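Local coordinates for protein alcohol oxidase (Myceliophthora thermophila, PDB 6F74) that binds FAD and, as a VAO-type flavoprotein, probably oxidises its substrate with molecular oxygen as electron acceptor, at residues Lys29-Pro34 / Gly593-Lys598; Ser61-Ser66 / Thr92-Gly97; Ser66-Pro71 / Ala107-Ala112; Thr189-Cys194 / Glu262-Leu267. All coordinates share one frame; numbering follows the deposited sequence.

Contact 1: residues Lys29-Pro34 / Gly593-Lys598; sequences KCRCTP and GPLCRK
Lys29-Pro34 and Gly593-Lys598 run antiparallel, their end-to-end directions 168° apart, and meet in a single beta bridge at Cys30 and Cys596, whose CA atoms lie 4.0 Å apart. These two form a non-hydrogen-bonded pair, framed by one backbone bond before it, Arg597 N to Lys29 O (2.8 Å), and one after it, Arg31 N to Leu595 O (2.9 Å). Across the pair, Cys30 SG and Cys596 SG are joined in a disulfide (2.1 Å). Both sulfurs lie anti to their own carbonyl carbons (chi1 -57° in each), which sets each beside its own backbone N, close enough to bond to the other. On one flank Lys29 CG rests over a face of the Arg597 guanidinium, and Lys29 NZ makes a long salt bridge to OXT of the C-terminal Lys598 (3.7 Å). Arg31 lies alongside Leu595, pointing the same way, while its NH2 is held by the carbonyl of Asp573. Beyond the bridge, Thr33 crosses the Pro594 ring at about a right angle, with CG2 3.8 Å from Pro594 CG; its OG1 bonds to Glu36. A glycine at Thr33 would probably leave this side of the Pro594 ring poorly packed and Glu36 without its hydroxyl partner. Cys596 also pairs with strand 587-588: this is a disulfide across a single antiparallel bridge, tying the N-terminal loop to the short hairpin of strands 587-588 and 596-597.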
loop_
_atom_site.group_PDB
_atom_site.type_symbol
_atom_site.label_atom_id
_atom_site.label_comp_id
_atom_site.label_asym_id
_atom_site.label_seq_id
_atom_site.Cartn_x
_atom_site.Cartn_y
_atom_site.Cartn_z
ATOM N N LYS A 29 19.895 22.669 -9.767
ATOM C CA LYS A 29 19.452 21.979 -8.570
ATOM C C LYS A 29 17.960 21.687 -8.593
ATOM O O LYS A 29 17.542 20.648 -8.045
ATOM C CB LYS A 29 19.869 22.756 -7.329
ATOM C CG LYS A 29 21.334 22.479 -6.989
ATOM C CD LYS A 29 21.919 23.438 -5.964
ATOM C CE LYS A 29 22.387 22.714 -4.718
ATOM N NZ LYS A 29 23.238 23.621 -3.920
ATOM N N CYS A 30 17.179 22.543 -9.283
ATOM C CA CYS A 30 15.743 22.414 -9.319
ATOM C C CYS A 30 15.263 21.936 -10.677
ATOM O O CYS A 30 15.732 22.418 -11.722
ATOM C CB CYS A 30 15.079 23.750 -9.008
ATOM S SG CYS A 30 15.583 24.432 -7.409
ATOM N N ARG A 31 14.303 21.037 -10.659
ATOM C CA ARG A 31 13.604 20.656 -11.861
ATOM C C ARG A 31 12.753 21.823 -12.389
ATOM O O ARG A 31 12.249 22.661 -11.608
ATOM C CB ARG A 31 12.714 19.422 -11.605
ATOM C CG ARG A 31 13.475 18.085 -11.521
ATOM C CD ARG A 31 14.258 17.896 -10.245
ATOM N NE ARG A 31 14.697 16.491 -10.074
ATOM C CZ ARG A 31 15.955 16.037 -10.069
ATOM N NH1 ARG A 31 17.004 16.828 -10.222
ATOM N NH2 ARG A 31 16.164 14.739 -9.897
ATOM N N CYS A 32 12.626 21.861 -13.708
ATOM C CA CYS A 32 11.792 22.831 -14.416
ATOM C C CYS A 32 10.297 22.487 -14.318
ATOM O O CYS A 32 9.919 21.331 -14.421
ATOM C CB CYS A 32 12.209 22.889 -15.892
ATOM S SG CYS A 32 11.545 24.280 -16.775
ATOM N N THR A 33 9.461 23.517 -14.158
ATOM C CA THR A 33 8.020 23.356 -13.990
ATOM C C THR A 33 7.253 24.202 -14.985
ATOM O O THR A 33 7.833 25.063 -15.614
ATOM C CB THR A 33 7.606 23.711 -12.541
ATOM O OG1 THR A 33 8.020 25.046 -12.225
ATOM C CG2 THR A 33 8.279 22.730 -11.573
ATOM N N PRO A 34 5.959 23.929 -15.189
ATOM C CA PRO A 34 5.158 24.703 -16.163
ATOM C C PRO A 34 5.168 26.200 -15.911
ATOM O O PRO A 34 5.201 26.634 -14.754
ATOM C CB PRO A 34 3.751 24.156 -15.959
ATOM C CG PRO A 34 3.982 22.753 -15.594
ATOM C CD PRO A 34 5.184 22.782 -14.693
ATOM N N GLY A 593 5.660 24.174 -6.060
ATOM C CA GLY A 593 6.852 24.723 -6.714
ATOM C C GLY A 593 7.829 23.659 -7.138
ATOM O O GLY A 593 7.564 22.486 -6.924
ATOM N N PRO A 594 8.947 24.057 -7.781
ATOM C CA PRO A 594 9.963 23.097 -8.238
ATOM C C PRO A 594 10.529 22.237 -7.112
ATOM O O PRO A 594 10.656 22.688 -5.967
ATOM C CB PRO A 594 11.062 23.993 -8.801
ATOM C CG PRO A 594 10.289 25.160 -9.366
ATOM C CD PRO A 594 9.195 25.398 -8.345
ATOM N N LEU A 595 10.765 20.965 -7.446
ATOM C CA LEU A 595 11.530 20.039 -6.652
ATOM C C LEU A 595 12.980 20.437 -6.787
ATOM O O LEU A 595 13.446 20.669 -7.910
ATOM C CB LEU A 595 11.310 18.608 -7.170
ATOM C CG LEU A 595 12.177 17.475 -6.621
ATOM C CD1 LEU A 595 11.954 17.349 -5.113
ATOM C CD2 LEU A 595 11.926 16.159 -7.362
ATOM N N CYS A 596 13.692 20.541 -5.665
ATOM C CA CYS A 596 15.091 20.975 -5.676
ATOM C C CYS A 596 15.992 20.091 -4.852
ATOM O O CYS A 596 15.576 19.566 -3.827
ATOM C CB CYS A 596 15.237 22.422 -5.153
ATOM S SG CYS A 596 14.284 23.652 -6.016
ATOM N N ARG A 597 17.239 19.948 -5.306
ATOM C CA ARG A 597 18.299 19.351 -4.503
ATOM C C ARG A 597 18.701 20.334 -3.420
ATOM O O ARG A 597 18.821 21.515 -3.684
ATOM C CB ARG A 597 19.492 19.006 -5.388
ATOM C CG ARG A 597 20.415 17.932 -4.813
ATOM C CD ARG A 597 21.190 17.121 -5.896
ATOM N NE ARG A 597 21.233 17.838 -7.181
ATOM C CZ ARG A 597 22.297 18.480 -7.682
ATOM N NH1 ARG A 597 23.522 18.471 -7.060
ATOM N NH2 ARG A 597 22.164 19.154 -8.846
ATOM N N LYS A 598 18.931 19.829 -2.217
ATOM C CA LYS A 598 19.487 20.656 -1.132
ATOM C C LYS A 598 20.857 21.133 -1.525
ATOM O O LYS A 598 21.597 20.388 -2.237
ATOM C CB LYS A 598 19.597 19.887 0.165
ATOM C CG LYS A 598 18.258 19.491 0.735
ATOM C CD LYS A 598 18.355 19.022 2.169
ATOM C CE LYS A 598 16.974 18.781 2.724
ATOM N NZ LYS A 598 16.925 17.733 3.795
ATOM O OXT LYS A 598 21.175 22.276 -1.142
#

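Contact 2: residues Ser61-Ser66 / Thr92-Gly97; sequences SPIAQS and TSDPIG
Ile96 reaches across to the backbone of Ser61: its CD1 stops 3.4 Å from Ser61 O. CG1 of Ile96 sits between its own backbone N and carbonyl carbon (chi1 58°), and the chain then runs on extended to carry the methyl to that carbonyl. From the other segment Ile63 advances, laying CG1 4.0 Å from Ile96 O and bringing its terminal methyl to Ile96 CG1 and the CA of Gly97. That methyl also faces the Asp94 carboxylate, but the modelled approach there is doubtful. With CG anti to its backbone N (chi1 -168°), the Asp94 carboxylate turns back on its own loop: OD1 accepts Ile96 N through its anti lone pair (2.9 Å). The same carboxylate is linked to Ser61 through two waters, one joining Asp94 OD2 (2.6 Å from the water oxygen) to Ser61 O, the other joining OD1 to Ser61 N. Val81 and Trp85 pack on Ile63 as well, and Leu122 on Ile96. Asp94 to Gly97 combines an Asx turn with a type I beta turn just after helix 88-93, and its last residue, Gly97, lies about 10 Å from the nearest part of the bound FAD.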
loop_
_atom_site.group_PDB
_atom_site.type_symbol
_atom_site.label_atom_id
_atom_site.label_comp_id
_atom_site.label_asym_id
_atom_site.label_seq_id
_atom_site.Cartn_x
_atom_site.Cartn_y
_atom_site.Cartn_z
ATOM N N SER A 61 -5.700 16.537 -16.806
ATOM C CA SER A 61 -6.725 17.444 -16.330
ATOM C C SER A 61 -7.254 16.953 -14.996
ATOM O O SER A 61 -7.506 15.764 -14.870
ATOM C CB SER A 61 -7.884 17.586 -17.323
ATOM O OG SER A 61 -7.646 17.298 -18.682
ATOM N N PRO A 62 -7.417 17.859 -14.008
ATOM C CA PRO A 62 -7.983 17.439 -12.724
ATOM C C PRO A 62 -9.250 16.632 -12.894
ATOM O O PRO A 62 -10.102 16.990 -13.684
ATOM C CB PRO A 62 -8.288 18.761 -11.994
ATOM C CG PRO A 62 -7.426 19.776 -12.626
ATOM C CD PRO A 62 -7.072 19.289 -14.039
ATOM N N ILE A 63 -9.346 15.520 -12.182
ATOM C CA ILE A 63 -10.455 14.561 -12.365
ATOM C C ILE A 63 -11.806 15.241 -12.367
ATOM O O ILE A 63 -12.621 15.010 -13.262
ATOM C CB ILE A 63 -10.389 13.439 -11.322
ATOM C CG1 ILE A 63 -9.078 12.649 -11.427
ATOM C CG2 ILE A 63 -11.525 12.454 -11.493
ATOM C CD1 ILE A 63 -8.827 11.908 -12.724
ATOM N N ALA A 64 -12.003 16.141 -11.396
ATOM C CA ALA A 64 -13.285 16.833 -11.240
ATOM C C ALA A 64 -13.348 18.267 -11.773
ATOM O O ALA A 64 -14.147 19.082 -11.254
ATOM C CB ALA A 64 -13.647 16.821 -9.765
ATOM N N GLN A 65 -12.561 18.607 -12.789
ATOM C CA GLN A 65 -12.573 20.004 -13.335
ATOM C C GLN A 65 -13.913 20.453 -13.932
ATOM O O GLN A 65 -14.235 21.646 -13.944
ATOM C CB GLN A 65 -11.454 20.240 -14.352
ATOM C CG GLN A 65 -11.505 19.332 -15.584
ATOM C CD GLN A 65 -10.569 19.775 -16.684
ATOM O OE1 GLN A 65 -9.644 20.563 -16.481
ATOM N NE2 GLN A 65 -10.752 19.193 -17.834
ATOM N N SER A 66 -14.704 19.492 -14.414
ATOM C CA SER A 66 -16.041 19.770 -14.933
ATOM C C SER A 66 -17.036 20.329 -13.906
ATOM O O SER A 66 -18.068 20.877 -14.297
ATOM C CB SER A 66 -16.616 18.517 -15.596
ATOM O OG SER A 66 -16.943 17.520 -14.647
ATOM N N THR A 92 -8.348 4.233 -11.316
ATOM C CA THR A 92 -7.197 3.692 -12.053
ATOM C C THR A 92 -7.216 3.970 -13.548
ATOM O O THR A 92 -6.185 3.803 -14.199
ATOM C CB THR A 92 -7.033 2.168 -11.864
ATOM O OG1 THR A 92 -8.260 1.496 -12.219
ATOM C CG2 THR A 92 -6.633 1.833 -10.418
ATOM N N SER A 93 -8.366 4.360 -14.097
ATOM C CA SER A 93 -8.554 4.561 -15.538
ATOM C C SER A 93 -8.006 5.885 -16.083
ATOM O O SER A 93 -7.713 5.991 -17.264
ATOM C CB SER A 93 -10.055 4.508 -15.881
ATOM O OG SER A 93 -10.747 5.642 -15.317
ATOM N N ASP A 94 -7.885 6.895 -15.213
ATOM C CA ASP A 94 -7.332 8.188 -15.583
ATOM C C ASP A 94 -5.838 8.231 -15.192
ATOM O O ASP A 94 -5.455 7.696 -14.147
ATOM C CB ASP A 94 -8.079 9.272 -14.822
ATOM C CG ASP A 94 -7.769 10.647 -15.343
ATOM O OD1 ASP A 94 -6.637 11.161 -15.106
ATOM O OD2 ASP A 94 -8.661 11.217 -16.018
ATOM N N PRO A 95 -4.987 8.877 -16.006
ATOM C CA PRO A 95 -3.560 8.982 -15.684
ATOM C C PRO A 95 -3.221 9.638 -14.362
ATOM O O PRO A 95 -2.175 9.335 -13.805
ATOM C CB PRO A 95 -2.999 9.820 -16.833
ATOM C CG PRO A 95 -4.153 10.399 -17.552
ATOM C CD PRO A 95 -5.269 9.448 -17.346
ATOM N N ILE A 96 -4.055 10.555 -13.879
ATOM C CA ILE A 96 -3.870 11.150 -12.555
ATOM C C ILE A 96 -5.054 10.840 -11.611
ATOM O O ILE A 96 -5.340 11.583 -10.667
ATOM C CB ILE A 96 -3.583 12.648 -12.605
ATOM C CG1 ILE A 96 -4.701 13.383 -13.321
ATOM C CG2 ILE A 96 -2.262 12.888 -13.339
ATOM C CD1 ILE A 96 -4.698 14.871 -13.076
ATOM N N GLY A 97 -5.709 9.724 -11.871
ATOM C CA GLY A 97 -6.715 9.216 -10.955
ATOM C C GLY A 97 -6.029 8.567 -9.771
ATOM O O GLY A 97 -5.069 7.792 -9.956
HETATM O O HOH W 1 -9.505 13.690 -15.921
HETATM O O HOH W 2 -5.703 13.677 -16.821
#

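Contact 3: residues Ser66-Pro71 / Ala107-Ala112; sequences SCYDGP and APVDYA
Cys67 O lies at the edge of the Tyr111 ring, in plane, while Val109 CG1, from the ring's own segment, sits over the centre of one face, 3.8 Å above it. Tyr68, the other flat group, meets Ala107 O at the edge of its ring, near the ring plane, whereas Val109 CG2 approaches it obliquely. Each phenol hydroxyl donates to a backbone carbonyl of the opposite segment: Tyr111 OH to Cys67 O (2.6 Å), tilted 19° from the carbonyl plane, and Tyr68 OH to Ala107 O (2.6 Å), in the plane of the Ala107 carbonyl and on a lone pair. Between the tyrosines stands Val109, with CG1 anti to its backbone N (chi1 -177°); this splits its methyls, CG1 going to the Tyr111 ring and CG2 to Cys67 CB (3.8 Å) and the hydroxyl end of Tyr68. Cys67 SG lies 3.6 Å from Val109 N. A phenylalanine in place of Tyr68 would probably leave the buried carbonyl of Ala107 without this hydroxyl partner and the two loops tied by one hydrogen bond fewer. Tyr68 is packed further by Pro117 and by Cys106 and Cys120, themselves a disulfide pair. Both segments are laid beside helix 75-84: Cys67 is joined to it by a disulfide with Cys78, and Pro108 and Asp110 touch its Asn82, and Pro108 O takes a hydrogen bond from Lys508.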
loop_
_atom_site.group_PDB
_atom_site.type_symbol
_atom_site.label_atom_id
_atom_site.label_comp_id
_atom_site.label_asym_id
_atom_site.label_seq_id
_atom_site.Cartn_x
_atom_site.Cartn_y
_atom_site.Cartn_z
ATOM N N SER A 66 -14.704 19.492 -14.414
ATOM C CA SER A 66 -16.041 19.770 -14.933
ATOM C C SER A 66 -17.036 20.329 -13.906
ATOM O O SER A 66 -18.068 20.877 -14.297
ATOM C CB SER A 66 -16.616 18.517 -15.596
ATOM O OG SER A 66 -16.943 17.520 -14.647
ATOM N N CYS A 67 -16.737 20.184 -12.621
ATOM C CA CYS A 67 -17.543 20.737 -11.537
ATOM C C CYS A 67 -17.361 22.238 -11.302
ATOM O O CYS A 67 -18.074 22.812 -10.488
ATOM C CB CYS A 67 -17.255 19.974 -10.219
ATOM S SG CYS A 67 -17.745 18.229 -10.257
ATOM N N TYR A 68 -16.400 22.854 -11.983
ATOM C CA TYR A 68 -16.022 24.238 -11.707
ATOM C C TYR A 68 -16.256 25.160 -12.910
ATOM O O TYR A 68 -16.173 24.735 -14.072
ATOM C CB TYR A 68 -14.562 24.288 -11.219
ATOM C CG TYR A 68 -14.338 23.504 -9.945
ATOM C CD1 TYR A 68 -14.176 22.117 -9.990
ATOM C CD2 TYR A 68 -14.332 24.135 -8.694
ATOM C CE1 TYR A 68 -13.967 21.380 -8.834
ATOM C CE2 TYR A 68 -14.098 23.422 -7.521
ATOM C CZ TYR A 68 -13.932 22.047 -7.590
ATOM O OH TYR A 68 -13.708 21.341 -6.420
ATOM N N ASP A 69 -16.513 26.428 -12.636
ATOM C CA ASP A 69 -16.714 27.455 -13.687
ATOM C C ASP A 69 -15.524 27.611 -14.596
ATOM O O ASP A 69 -14.403 27.557 -14.149
ATOM C CB ASP A 69 -16.989 28.840 -13.090
ATOM C CG ASP A 69 -18.277 28.924 -12.385
ATOM O OD1 ASP A 69 -19.111 28.017 -12.553
ATOM O OD2 ASP A 69 -18.475 29.914 -11.641
ATOM N N GLY A 70 -15.800 27.882 -15.866
ATOM C CA GLY A 70 -14.765 28.010 -16.898
ATOM C C GLY A 70 -15.066 27.143 -18.117
ATOM O O GLY A 70 -16.096 26.457 -18.153
ATOM N N PRO A 71 -14.170 27.144 -19.108
ATOM C CA PRO A 71 -14.404 26.512 -20.420
ATOM C C PRO A 71 -14.693 25.014 -20.390
ATOM O O PRO A 71 -15.373 24.487 -21.241
ATOM C CB PRO A 71 -13.076 26.767 -21.191
ATOM C CG PRO A 71 -12.325 27.810 -20.407
ATOM C CD PRO A 71 -12.821 27.752 -19.007
ATOM N N ALA A 107 -11.812 19.108 -5.627
ATOM C CA ALA A 107 -12.819 18.195 -5.055
ATOM C C ALA A 107 -13.966 17.941 -6.037
ATOM O O ALA A 107 -14.356 18.846 -6.770
ATOM C CB ALA A 107 -13.357 18.758 -3.746
ATOM N N PRO A 108 -14.505 16.711 -6.070
ATOM C CA PRO A 108 -15.797 16.583 -6.743
ATOM C C PRO A 108 -16.862 17.347 -5.963
ATOM O O PRO A 108 -16.781 17.407 -4.740
ATOM C CB PRO A 108 -16.054 15.092 -6.722
ATOM C CG PRO A 108 -15.361 14.616 -5.502
ATOM C CD PRO A 108 -14.113 15.456 -5.418
ATOM N N VAL A 109 -17.809 17.959 -6.687
ATOM C CA VAL A 109 -18.868 18.752 -6.046
ATOM C C VAL A 109 -20.175 18.010 -6.242
ATOM O O VAL A 109 -20.516 17.654 -7.369
ATOM C CB VAL A 109 -18.940 20.179 -6.623
ATOM C CG1 VAL A 109 -19.998 21.017 -5.888
ATOM C CG2 VAL A 109 -17.617 20.865 -6.529
ATOM N N ASP A 110 -20.879 17.766 -5.141
ATOM C CA ASP A 110 -22.169 17.092 -5.174
ATOM C C ASP A 110 -23.257 18.152 -5.164
ATOM O O ASP A 110 -23.722 18.591 -4.112
ATOM C CB ASP A 110 -22.290 16.109 -4.002
ATOM C CG ASP A 110 -23.537 15.257 -4.058
ATOM O OD1 ASP A 110 -24.412 15.433 -4.929
ATOM O OD2 ASP A 110 -23.619 14.400 -3.171
ATOM N N TYR A 111 -23.634 18.590 -6.368
ATOM C CA TYR A 111 -24.618 19.654 -6.524
ATOM C C TYR A 111 -26.007 19.222 -6.059
ATOM O O TYR A 111 -26.731 20.039 -5.466
ATOM C CB TYR A 111 -24.694 20.146 -7.981
ATOM C CG TYR A 111 -23.542 21.049 -8.364
ATOM C CD1 TYR A 111 -23.524 22.400 -7.989
ATOM C CD2 TYR A 111 -22.461 20.553 -9.093
ATOM C CE1 TYR A 111 -22.467 23.227 -8.339
ATOM C CE2 TYR A 111 -21.401 21.364 -9.453
ATOM C CZ TYR A 111 -21.398 22.697 -9.072
ATOM O OH TYR A 111 -20.332 23.471 -9.419
ATOM N N ALA A 112 -26.375 17.963 -6.319
ATOM C CA ALA A 112 -27.645 17.407 -5.850
ATOM C C ALA A 112 -27.781 17.568 -4.323
ATOM O O ALA A 112 -28.851 17.913 -3.844
ATOM C CB ALA A 112 -27.779 15.932 -6.242
#

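Contact 4: residues Thr189-Cys194 / Glu262-Leu267; sequences TSANKC and EAQIML
Glu262 reaches from its strand into the turn at Ser190 and Ala191, and both of its carboxylate oxygens are used there. Ser190 OG donates to OE1 (2.6 Å) and Ala191 N to OE2 (2.9 Å), the latter nearly straight at 164°; each oxygen takes its donor on the syn lone pair. Leaving the backbone with CG between N and the carbonyl carbon (chi1 64°), the Glu262 chain extends fully to CD, which carries the carboxylate to the turn. OE1 is also bonded to Tyr188 OH and Asn276 ND2. Ser190 OG, besides donating to Glu262, accepts Asn192 N (3.2 Å) in an ST turn and, weakly, Cys194 N. The backbone closes a type I turn through Lys193 N and Ser190 O (3.1 Å). Asn192 is held at OD1 by Asn276 and at ND2 by Glu279, and Cys194 is fixed by its disulfide to Cys278. Ala191 CB lies 3.9 Å from Gln264 NE2, whose polar partner is Thr274 OG1. With four hydrogen bonds converging on it, and no lysine or arginine among those hydrogen-bond partners, the buried Glu262 carboxylate is probably ionised, a charge that these neutral groups would stabilise as they bind the loop to strand 260-266.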
loop_
_atom_site.group_PDB
_atom_site.type_symbol
_atom_site.label_atom_id
_atom_site.label_comp_id
_atom_site.label_asym_id
_atom_site.label_seq_id
_atom_site.Cartn_x
_atom_site.Cartn_y
_atom_site.Cartn_z
ATOM N N THR A 189 12.330 -20.437 -14.280
ATOM C CA THR A 189 13.379 -20.340 -15.299
ATOM C C THR A 189 13.830 -18.884 -15.341
ATOM O O THR A 189 13.070 -17.997 -15.692
ATOM C CB THR A 189 12.865 -20.780 -16.681
ATOM O OG1 THR A 189 12.304 -22.074 -16.558
ATOM C CG2 THR A 189 14.005 -20.821 -17.724
ATOM N N SER A 190 15.084 -18.667 -14.947
ATOM C CA SER A 190 15.647 -17.344 -14.770
ATOM C C SER A 190 16.212 -16.838 -16.096
ATOM O O SER A 190 16.820 -17.597 -16.856
ATOM C CB SER A 190 16.741 -17.366 -13.699
ATOM O OG SER A 190 17.542 -16.188 -13.759
ATOM N N ALA A 191 16.058 -15.531 -16.315
ATOM C CA ALA A 191 16.629 -14.836 -17.454
ATOM C C ALA A 191 18.143 -14.968 -17.576
ATOM O O ALA A 191 18.664 -14.912 -18.689
ATOM C CB ALA A 191 16.229 -13.361 -17.415
ATOM N N ASN A 192 18.855 -15.123 -16.460
ATOM C CA ASN A 192 20.328 -15.338 -16.491
ATOM C C ASN A 192 20.748 -16.681 -15.917
ATOM O O ASN A 192 21.911 -16.874 -15.567
ATOM C CB ASN A 192 21.069 -14.186 -15.787
ATOM C CG ASN A 192 20.682 -14.026 -14.313
ATOM O OD1 ASN A 192 20.073 -14.913 -13.706
ATOM N ND2 ASN A 192 21.031 -12.867 -13.735
ATOM N N LYS A 193 19.793 -17.610 -15.836
ATOM C CA LYS A 193 19.986 -18.981 -15.298
ATOM C C LYS A 193 20.518 -19.076 -13.875
ATOM O O LYS A 193 21.181 -20.044 -13.504
ATOM C CB LYS A 193 20.810 -19.833 -16.270
ATOM C CG LYS A 193 20.205 -19.958 -17.674
ATOM C CD LYS A 193 18.799 -20.606 -17.636
ATOM C CE LYS A 193 18.036 -20.466 -18.950
ATOM N NZ LYS A 193 18.870 -20.727 -20.154
ATOM N N CYS A 194 20.155 -18.089 -13.067
ATOM C CA CYS A 194 20.589 -18.043 -11.684
ATOM C C CYS A 194 19.961 -19.166 -10.863
ATOM O O CYS A 194 18.732 -19.379 -10.934
ATOM C CB CYS A 194 20.238 -16.688 -11.071
ATOM S SG CYS A 194 20.963 -16.396 -9.454
ATOM N N GLU A 262 13.393 -12.409 -9.355
ATOM C CA GLU A 262 14.194 -11.523 -10.178
ATOM C C GLU A 262 13.329 -10.447 -10.795
ATOM O O GLU A 262 12.088 -10.508 -10.707
ATOM C CB GLU A 262 14.927 -12.303 -11.290
ATOM C CG GLU A 262 14.091 -12.994 -12.331
ATOM C CD GLU A 262 14.947 -13.839 -13.258
ATOM O OE1 GLU A 262 15.716 -14.673 -12.760
ATOM O OE2 GLU A 262 14.890 -13.639 -14.499
ATOM N N ALA A 263 13.992 -9.462 -11.408
ATOM C CA ALA A 263 13.315 -8.372 -12.097
ATOM C C ALA A 263 14.140 -7.916 -13.311
ATOM O O ALA A 263 15.354 -8.071 -13.335
ATOM C CB ALA A 263 13.090 -7.202 -11.137
ATOM N N GLN A 264 13.454 -7.341 -14.290
ATOM C CA GLN A 264 14.084 -6.538 -15.315
ATOM C C GLN A 264 13.762 -5.101 -14.940
ATOM O O GLN A 264 12.621 -4.787 -14.604
ATOM C CB GLN A 264 13.519 -6.859 -16.690
ATOM C CG GLN A 264 13.821 -8.263 -17.230
ATOM C CD GLN A 264 15.286 -8.484 -17.442
ATOM O OE1 GLN A 264 15.952 -7.713 -18.117
ATOM N NE2 GLN A 264 15.808 -9.545 -16.866
ATOM N N ILE A 265 14.798 -4.259 -14.967
ATOM C CA ILE A 265 14.718 -2.894 -14.508
ATOM C C ILE A 265 15.487 -1.992 -15.456
ATOM O O ILE A 265 16.646 -2.293 -15.786
ATOM C CB ILE A 265 15.318 -2.733 -13.097
ATOM C CG1 ILE A 265 14.587 -3.642 -12.096
ATOM C CG2 ILE A 265 15.189 -1.289 -12.637
ATOM C CD1 ILE A 265 15.167 -3.649 -10.699
ATOM N N MET A 266 14.846 -0.899 -15.874
ATOM C CA MET A 266 15.495 0.154 -16.650
ATOM C C MET A 266 16.040 1.200 -15.677
ATOM O O MET A 266 15.294 1.827 -14.909
ATOM C CB MET A 266 14.525 0.782 -17.647
ATOM C CG MET A 266 15.143 1.902 -18.494
ATOM S SD MET A 266 14.056 2.624 -19.779
ATOM C CE MET A 266 13.456 1.148 -20.575
ATOM N N LEU A 267 17.353 1.375 -15.706
ATOM C CA LEU A 267 18.011 2.303 -14.797
ATOM C C LEU A 267 17.840 3.724 -15.308
ATOM O O LEU A 267 17.431 3.918 -16.457
ATOM C CB LEU A 267 19.499 1.945 -14.648
ATOM C CG LEU A 267 19.852 0.514 -14.223
ATOM C CD1 LEU A 267 21.358 0.325 -14.138
ATOM C CD2 LEU A 267 19.216 0.153 -12.898
#

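Contacts 2 and 3 share Ser66 and touch one another, Ala64 CB lying 3.7 Å from Ala107 O; both lie beside helix 75-84. Contact 3 is the most buried of the four, closed by tyrosine hydroxyls on backbone carbonyls, whereas contact 2, partly buried, relies on isoleucine packing and bridging waters. Contact 1, also partly buried, joins the two ends of the modelled chain by a covalent bond and a backbone bridge, with exposed or partly exposed charged side chains around it. Contact 4, about 34 Å from contact 1 between centres, joins a loop to strand 260-266 of an antiparallel sheet through one buried carboxylate. Contacts 1, 3 and 4 each include disulfide cysteines, but only in contact 1 does the bond link the two segments.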